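Local coordinates for ABC transporter, periplasmic solute-binding protein (Rhizobium meliloti, PDB 4WED), which probably binds peptides or nickel in the periplasm for delivery to an ABC importer in the membrane, at residues Gln61-Glu66 against Ser202-Tyr207; Ala43-Asn48 against Ala197-Ser202; Thr508-Val511 against Met516-Glu519. One frame throughout, in Å; residues are numbered along the deposited sequence.

Interaction 1: residues Gln61-Glu66 against Ser202-Tyr207; sequences QDLMFE and SVFEHY. With NA (sodium ion), chain B.
Leu-63 and Phe-204 mark the closest backbone approach, their CA atoms 8.5 Å apart, a separation that leaves the contact to side chains. Gln-61, at the end of the 58-61 segment, accepts through O from both Met-64 N and Phe-65 N, while 202-206 is extended. From that strand the Phe-204 ring meets the 61-66 segment. Leu-63 CD1 sits over one ring face, 3.7 Å from the centroid of Phe-204 and 23° off its normal, a CH-pi contact displaced from the centre toward the ring's rim, nearest CE2. Strand 201-206 is an inner strand of a four-stranded mixed sheet, flanked by 192-197 and 219-224, whose Trp-192 and Leu-220 also pack on Leu-63 and Phe-204. Met-64, a selenomethionine, bends at chi2 and chi3 and brings its CE obliquely to within 3.5 Å of Phe-204 CE1. With an alanine here instead of Phe-204, Leu-63 CD1 would probably lose its aromatic seat and the Met-64 methyl be left freer to turn. One residue before Leu-63, Asp-62 binds sodium through both oxygens, OD2 at 2.3 Å and OD1 at 2.7 Å from the ion; three waters and Asp-515 OD1 are its other ligands.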
loop_
_atom_site.group_PDB
_atom_site.type_symbol
_atom_site.label_atom_id
_atom_site.label_comp_id
_atom_site.label_asym_id
_atom_site.label_seq_id
_atom_site.Cartn_x
_atom_site.Cartn_y
_atom_site.Cartn_z
ATOM N N GLN A 61 5.000 -16.212 -0.779
ATOM C CA GLN A 61 3.799 -16.830 -1.314
ATOM C C GLN A 61 3.638 -16.437 -2.760
ATOM O O GLN A 61 3.223 -17.219 -3.583
ATOM C CB GLN A 61 2.584 -16.402 -0.510
ATOM C CG GLN A 61 2.327 -17.254 0.705
ATOM C CD GLN A 61 1.547 -16.540 1.766
ATOM O OE1 GLN A 61 1.815 -15.405 2.088
ATOM N NE2 GLN A 61 0.573 -17.212 2.318
ATOM N N ASP A 62 4.007 -15.208 -3.059
ATOM C CA ASP A 62 3.904 -14.671 -4.394
ATOM C C ASP A 62 4.787 -15.408 -5.379
ATOM O O ASP A 62 4.585 -15.319 -6.572
ATOM C CB ASP A 62 4.209 -13.188 -4.373
ATOM C CG ASP A 62 4.052 -12.549 -5.706
ATOM O OD1 ASP A 62 3.051 -12.763 -6.388
ATOM O OD2 ASP A 62 4.954 -11.818 -6.075
ATOM N N LEU A 63 5.784 -16.111 -4.868
ATOM C CA LEU A 63 6.666 -16.941 -5.682
ATOM C C LEU A 63 6.043 -18.119 -6.417
ATOM O O LEU A 63 6.439 -18.434 -7.510
ATOM C CB LEU A 63 7.810 -17.450 -4.830
ATOM C CG LEU A 63 8.792 -16.361 -4.477
ATOM C CD1 LEU A 63 9.733 -16.873 -3.416
ATOM C CD2 LEU A 63 9.535 -15.974 -5.737
HETATM N N MSE A 64 5.106 -18.796 -5.787
HETATM C CA MSE A 64 4.475 -19.994 -6.345
HETATM C C MSE A 64 2.986 -19.924 -6.391
HETATM O O MSE A 64 2.360 -20.763 -7.030
HETATM C CB MSE A 64 4.886 -21.245 -5.530
HETATM C CG MSE A 64 4.127 -21.427 -4.218
HETATM SE SE MSE A 64 4.813 -20.248 -2.784
HETATM C CE MSE A 64 6.530 -21.222 -2.541
ATOM N N PHE A 65 2.379 -18.975 -5.694
ATOM C CA PHE A 65 0.930 -18.845 -5.762
ATOM C C PHE A 65 0.519 -17.745 -6.722
ATOM O O PHE A 65 1.137 -16.678 -6.798
ATOM C CB PHE A 65 0.304 -18.742 -4.357
ATOM C CG PHE A 65 0.525 -20.004 -3.510
ATOM C CD1 PHE A 65 -0.032 -21.229 -3.899
ATOM C CD2 PHE A 65 1.251 -19.965 -2.343
ATOM C CE1 PHE A 65 0.137 -22.368 -3.128
ATOM C CE2 PHE A 65 1.442 -21.107 -1.572
ATOM C CZ PHE A 65 0.892 -22.314 -1.976
ATOM N N GLU A 66 -0.516 -18.024 -7.491
ATOM C CA GLU A 66 -1.001 -17.052 -8.451
ATOM C C GLU A 66 -2.447 -16.753 -8.232
ATOM O O GLU A 66 -3.200 -17.614 -7.784
ATOM C CB GLU A 66 -0.770 -17.521 -9.872
ATOM C CG GLU A 66 0.657 -17.312 -10.344
ATOM C CD GLU A 66 0.887 -17.792 -11.767
ATOM O OE1 GLU A 66 0.398 -18.914 -12.037
ATOM O OE2 GLU A 66 1.553 -17.076 -12.593
ATOM N N SER A 202 15.375 -20.201 2.461
ATOM C CA SER A 202 14.412 -20.961 1.660
ATOM C C SER A 202 14.891 -20.914 0.199
ATOM O O SER A 202 15.349 -19.862 -0.284
ATOM C CB SER A 202 12.984 -20.349 1.781
ATOM O OG SER A 202 12.423 -20.623 3.069
ATOM N N VAL A 203 14.726 -22.031 -0.506
ATOM C CA VAL A 203 15.353 -22.219 -1.806
ATOM C C VAL A 203 14.322 -22.651 -2.856
ATOM O O VAL A 203 13.618 -23.676 -2.638
ATOM C CB VAL A 203 16.422 -23.318 -1.635
ATOM C CG1 VAL A 203 17.193 -23.605 -2.916
ATOM C CG2 VAL A 203 17.390 -22.932 -0.531
ATOM N N PHE A 204 14.256 -21.927 -3.992
ATOM C CA PHE A 204 13.295 -22.231 -5.080
ATOM C C PHE A 204 13.977 -22.472 -6.436
ATOM O O PHE A 204 15.014 -21.855 -6.692
ATOM C CB PHE A 204 12.327 -21.098 -5.225
ATOM C CG PHE A 204 11.733 -20.626 -3.933
ATOM C CD1 PHE A 204 10.523 -21.170 -3.473
ATOM C CD2 PHE A 204 12.344 -19.600 -3.188
ATOM C CE1 PHE A 204 9.965 -20.736 -2.268
ATOM C CE2 PHE A 204 11.794 -19.168 -1.985
ATOM C CZ PHE A 204 10.601 -19.732 -1.523
ATOM N N GLU A 205 13.419 -23.376 -7.273
ATOM C CA GLU A 205 13.892 -23.665 -8.660
ATOM C C GLU A 205 12.801 -23.442 -9.718
ATOM O O GLU A 205 11.662 -23.771 -9.483
ATOM C CB GLU A 205 14.309 -25.097 -8.792
ATOM N N HIS A 206 13.170 -22.922 -10.892
ATOM C CA HIS A 206 12.221 -22.568 -11.969
ATOM C C HIS A 206 11.236 -23.719 -12.200
ATOM O O HIS A 206 11.659 -24.849 -12.241
ATOM C CB HIS A 206 12.975 -22.218 -13.276
ATOM N N TYR A 207 9.926 -23.445 -12.301
ATOM C CA TYR A 207 8.955 -24.521 -12.546
ATOM C C TYR A 207 8.788 -24.758 -14.037
ATOM O O TYR A 207 8.310 -23.900 -14.754
ATOM C CB TYR A 207 7.585 -24.228 -11.929
ATOM C CG TYR A 207 6.501 -25.178 -12.429
ATOM C CD1 TYR A 207 6.716 -26.560 -12.453
ATOM C CD2 TYR A 207 5.270 -24.709 -12.868
ATOM C CE1 TYR A 207 5.756 -27.423 -12.919
ATOM C CE2 TYR A 207 4.287 -25.584 -13.319
ATOM C CZ TYR A 207 4.549 -26.932 -13.351
ATOM O OH TYR A 207 3.608 -27.816 -13.798
HETATM NA NA NA B . 4.008 -10.788 -7.956
HETATM O O HOH W 1 1.452 -11.024 -8.022
HETATM O O HOH W 2 6.324 -10.047 -8.170
HETATM O O HOH W 3 4.211 -12.745 -8.626
#

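Interaction 2: residues Ala43-Asn48 against Ala197-Ser202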
loop_
_atom_site.group_PDB
_atom_site.type_symbol
_atom_site.label_atom_id
_atom_site.label_comp_id
_atom_site.label_asym_id
_atom_site.label_seq_id
_atom_site.Cartn_x
_atom_site.Cartn_y
_atom_site.Cartn_z
ATOM N N ALA A 43 13.954 -10.816 6.309
ATOM C CA ALA A 43 14.300 -10.321 7.624
ATOM C C ALA A 43 13.948 -11.331 8.684
ATOM O O ALA A 43 14.348 -11.185 9.843
ATOM C CB ALA A 43 13.595 -9.017 7.896
ATOM N N LYS A 44 13.222 -12.363 8.275
ATOM C CA LYS A 44 12.855 -13.439 9.176
ATOM C C LYS A 44 12.404 -14.657 8.372
ATOM O O LYS A 44 12.142 -14.521 7.208
ATOM C CB LYS A 44 11.784 -12.979 10.157
ATOM C CG LYS A 44 10.488 -12.551 9.520
ATOM C CD LYS A 44 9.490 -12.351 10.637
ATOM C CE LYS A 44 8.225 -11.653 10.202
ATOM N NZ LYS A 44 7.698 -10.899 11.370
ATOM N N PRO A 45 12.379 -15.867 8.978
ATOM C CA PRO A 45 11.979 -17.059 8.214
ATOM C C PRO A 45 10.661 -16.853 7.421
ATOM O O PRO A 45 9.798 -16.087 7.841
ATOM C CB PRO A 45 11.785 -18.105 9.297
ATOM C CG PRO A 45 12.736 -17.692 10.369
ATOM C CD PRO A 45 12.673 -16.190 10.380
ATOM N N ALA A 46 10.528 -17.521 6.279
ATOM C CA ALA A 46 9.338 -17.409 5.432
ATOM C C ALA A 46 8.024 -17.743 6.156
ATOM O O ALA A 46 6.983 -17.220 5.789
ATOM C CB ALA A 46 9.497 -18.301 4.206
ATOM N N GLY A 47 8.073 -18.622 7.156
ATOM C CA GLY A 47 6.872 -19.085 7.830
ATOM C C GLY A 47 6.127 -20.189 7.077
ATOM O O GLY A 47 6.597 -20.715 6.061
ATOM N N ASN A 48 4.977 -20.560 7.623
ATOM C CA ASN A 48 4.081 -21.538 7.005
ATOM C C ASN A 48 3.290 -20.822 5.917
ATOM O O ASN A 48 2.684 -19.789 6.190
ATOM C CB ASN A 48 3.134 -22.137 8.053
ATOM C CG ASN A 48 1.852 -22.720 7.453
ATOM O OD1 ASN A 48 1.787 -23.087 6.281
ATOM N ND2 ASN A 48 0.823 -22.817 8.278
ATOM N N ALA A 197 13.024 -25.303 2.930
ATOM C CA ALA A 197 12.735 -24.166 3.789
ATOM C C ALA A 197 13.114 -24.492 5.211
ATOM O O ALA A 197 12.866 -25.577 5.665
ATOM C CB ALA A 197 11.270 -23.762 3.702
ATOM N N ASP A 198 13.761 -23.540 5.875
ATOM C CA ASP A 198 14.100 -23.641 7.289
ATOM C C ASP A 198 14.359 -22.239 7.759
ATOM O O ASP A 198 14.209 -21.313 6.989
ATOM C CB ASP A 198 15.333 -24.531 7.517
ATOM C CG ASP A 198 16.647 -23.971 6.898
ATOM O OD1 ASP A 198 17.121 -22.801 7.233
ATOM O OD2 ASP A 198 17.272 -24.777 6.105
ATOM N N ASP A 199 14.866 -22.079 8.975
ATOM C CA ASP A 199 15.096 -20.729 9.520
ATOM C C ASP A 199 16.374 -19.948 9.099
ATOM O O ASP A 199 16.605 -18.874 9.656
ATOM C CB ASP A 199 15.032 -20.798 11.045
ATOM C CG ASP A 199 13.726 -21.397 11.549
ATOM O OD1 ASP A 199 12.753 -21.518 10.760
ATOM O OD2 ASP A 199 13.681 -21.741 12.748
ATOM N N THR A 200 17.187 -20.473 8.165
ATOM C CA THR A 200 18.369 -19.740 7.624
ATOM C C THR A 200 18.157 -19.320 6.163
ATOM O O THR A 200 18.515 -18.208 5.780
ATOM C CB THR A 200 19.748 -20.490 7.809
ATOM O OG1 THR A 200 20.132 -21.202 6.621
ATOM C CG2 THR A 200 19.682 -21.427 8.981
ATOM N N GLN A 201 17.598 -20.211 5.355
ATOM C CA GLN A 201 17.141 -19.820 4.044
ATOM C C GLN A 201 15.929 -20.636 3.588
ATOM O O GLN A 201 15.513 -21.596 4.253
ATOM C CB GLN A 201 18.273 -19.924 3.025
ATOM C CG GLN A 201 18.956 -21.270 2.987
ATOM C CD GLN A 201 20.103 -21.315 1.978
ATOM O OE1 GLN A 201 20.524 -20.283 1.404
ATOM N NE2 GLN A 201 20.591 -22.510 1.723
ATOM N N SER A 202 15.375 -20.201 2.461
ATOM C CA SER A 202 14.412 -20.961 1.660
ATOM C C SER A 202 14.891 -20.914 0.199
ATOM O O SER A 202 15.349 -19.862 -0.284
ATOM C CB SER A 202 12.984 -20.349 1.781
ATOM O OG SER A 202 12.423 -20.623 3.069
#
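Pro-45 and Asp-199 bring their side chains together at an oblique angle, on backbones close enough that the two CA atoms lie 5.0 Å apart. The ring of Pro-45 offers CB and CG to the acid: Asp-199 OD1 lies 3.8 Å from Pro-45 CB and equally far from Pro-45 CG, so one carboxylate oxygen rests against the CB-CG side of the ring. Asp-199 CB adds a carbon contact to the same CG. With CG anti to its carbonyl carbon (chi1 -55°), Asp-199 keeps the carboxylate beside its own backbone N, where OD1 can reach the ring. Further into the protein the pairing is smaller: the methyl of Ala-46 faces the hydroxyl of Ser-202, CB to OG 3.9 Å.

Residues 198-200 are the turn between strands 192-197 and 201-206, a beta-hairpin. Asp-198 helps to hold it: its OD1 accepts from Gln-201 N at 3.2 Å, the donor standing 46° out of the carboxylate plane. The approach of Thr-200 N to the same oxygen fits an Asx turn, but its very short distance is doubtful. Asp-198 N in turn donates to Gln-201 O. Val-224 of the adjoining strand touches Pro-45 and is backbone-bonded to Thr-200, which ties the loop and the hairpin to the inner strand 219-224.

Chemically, both pairs set an oxygen against aliphatic carbon at van der Waals range. Ser-202 OG, with no partner in the model, is buried against a methyl, so the contact gains from shape fit and not from polar bonding.

Interaction 3: residues Thr508-Val511 against Met516-Glu519; sequences TSPV and MPYE
Pro-517, packed against Thr-508 and Pro-510, is the centre of an inverse gamma turn: phi -79° and psi 69° go with the bond from Tyr-518 N to Met-516 O of 2.8 Å. The turn lies in the C-terminal loop between strands 504-505 and 522-523, where 516-519 runs alongside 508-511.

The apolar part is a pair of prolines whose rings lie side by side and point the same way. Pro-510 CD approaches Pro-517 CB at 3.9 Å, with Pro-517 CG slightly farther. Trp-498 of strand 488-500 touches both rings, placing the pair against the large antiparallel sheet.

A separate close approach, of carbonyl oxygen to carbon, sets Thr-508 O 3.3 Å from Pro-517 CB, the same ring atom that meets Pro-510.

Polar linkage runs through a water. It accepts from Thr-508 N at 2.7 Å and is placed to donate to Glu-519 O, also 2.7 Å away, and to Pro-517 O at 3.0 Å. More acceptors surround it than it has protons, so these bonds probably compete. The water thereby joins the two arms of the loop where their backbones do not bond directly.

Side-chain polarity contributes less across the pair. Thr-508 OG1 has Asn-520 OD1 as its main hydrogen-bond partner, and stands 3.9 Å from Glu-519 O.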
loop_
_atom_site.group_PDB
_atom_site.type_symbol
_atom_site.label_atom_id
_atom_site.label_comp_id
_atom_site.label_asym_id
_atom_site.label_seq_id
_atom_site.Cartn_x
_atom_site.Cartn_y
_atom_site.Cartn_z
ATOM N N THR A 508 12.988 -4.690 -11.442
ATOM C CA THR A 508 11.716 -4.011 -11.625
ATOM C C THR A 508 11.091 -3.821 -10.248
ATOM O O THR A 508 10.825 -4.803 -9.553
ATOM C CB THR A 508 10.810 -4.859 -12.537
ATOM O OG1 THR A 508 11.468 -5.083 -13.803
ATOM C CG2 THR A 508 9.476 -4.185 -12.764
ATOM N N SER A 509 10.888 -2.572 -9.838
ATOM C CA SER A 509 10.389 -2.295 -8.494
ATOM C C SER A 509 9.026 -2.970 -8.316
ATOM O O SER A 509 8.170 -2.896 -9.189
ATOM C CB SER A 509 10.210 -0.792 -8.251
ATOM O OG SER A 509 11.363 -0.047 -8.516
ATOM N N PRO A 510 8.805 -3.616 -7.173
ATOM C CA PRO A 510 7.519 -4.300 -6.988
ATOM C C PRO A 510 6.382 -3.308 -6.924
ATOM O O PRO A 510 6.545 -2.189 -6.457
ATOM C CB PRO A 510 7.670 -4.978 -5.645
ATOM C CG PRO A 510 8.652 -4.120 -4.915
ATOM C CD PRO A 510 9.630 -3.639 -5.956
ATOM N N VAL A 511 5.226 -3.737 -7.390
ATOM C CA VAL A 511 4.069 -2.878 -7.439
ATOM C C VAL A 511 3.490 -2.743 -6.042
ATOM O O VAL A 511 2.929 -1.699 -5.691
ATOM C CB VAL A 511 3.002 -3.420 -8.411
ATOM C CG1 VAL A 511 1.822 -2.506 -8.407
ATOM C CG2 VAL A 511 3.542 -3.475 -9.833
HETATM N N MSE A 516 7.147 -10.232 -4.583
HETATM C CA MSE A 516 8.571 -10.395 -4.751
HETATM C C MSE A 516 9.001 -9.989 -6.146
HETATM O O MSE A 516 8.591 -10.591 -7.125
HETATM C CB MSE A 516 8.839 -11.872 -4.567
HETATM C CG MSE A 516 10.338 -12.180 -4.659
HETATM SE SE MSE A 516 11.297 -11.520 -3.056
HETATM C CE MSE A 516 11.012 -12.881 -1.650
ATOM N N PRO A 517 9.890 -8.997 -6.256
ATOM C CA PRO A 517 10.336 -8.525 -7.556
ATOM C C PRO A 517 11.385 -9.425 -8.214
ATOM O O PRO A 517 12.547 -9.037 -8.349
ATOM C CB PRO A 517 10.929 -7.135 -7.234
ATOM C CG PRO A 517 11.423 -7.283 -5.827
ATOM C CD PRO A 517 10.613 -8.348 -5.147
ATOM N N TYR A 518 10.972 -10.619 -8.622
ATOM C CA TYR A 518 11.853 -11.555 -9.346
ATOM C C TYR A 518 11.762 -11.369 -10.862
ATOM O O TYR A 518 12.591 -11.905 -11.626
ATOM C CB TYR A 518 11.497 -12.999 -9.009
ATOM C CG TYR A 518 10.094 -13.379 -9.389
ATOM C CD1 TYR A 518 9.783 -13.825 -10.669
ATOM C CD2 TYR A 518 9.061 -13.256 -8.472
ATOM C CE1 TYR A 518 8.472 -14.149 -11.011
ATOM C CE2 TYR A 518 7.750 -13.576 -8.801
ATOM C CZ TYR A 518 7.461 -14.027 -10.068
ATOM O OH TYR A 518 6.145 -14.322 -10.372
ATOM N N GLU A 519 10.741 -10.637 -11.297
ATOM C CA GLU A 519 10.421 -10.502 -12.693
ATOM C C GLU A 519 11.560 -9.807 -13.419
ATOM O O GLU A 519 12.142 -8.850 -12.907
ATOM C CB GLU A 519 9.152 -9.645 -12.881
ATOM C CG GLU A 519 7.822 -10.299 -12.474
ATOM C CD GLU A 519 7.464 -10.141 -11.005
ATOM O OE1 GLU A 519 7.981 -9.203 -10.348
ATOM O OE2 GLU A 519 6.644 -10.952 -10.506
HETATM O O HOH W 4 12.700 -7.271 -10.754
#

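From the N terminus, the loop after strand 37-42 comes first, and its residues 43-48 meet 197-202 in interaction 2. Residues 61-66, past helix 58-61, meet 202-207 in interaction 1. The two long loops therefore cross, their segments alternating along the chain, and they share Ser-202 on strand 201-206. Both bring the segments that follow strand 37-42 onto the hairpin of the mixed sheet that holds that strand. Interaction 3 follows in series and closes a short C-terminal loop of four residues that includes Asp-515 of the sodium site. It adjoins interaction 1 through a probable hydrogen bond from Met-516 N to Asp-62 OD2, but does not touch interaction 2.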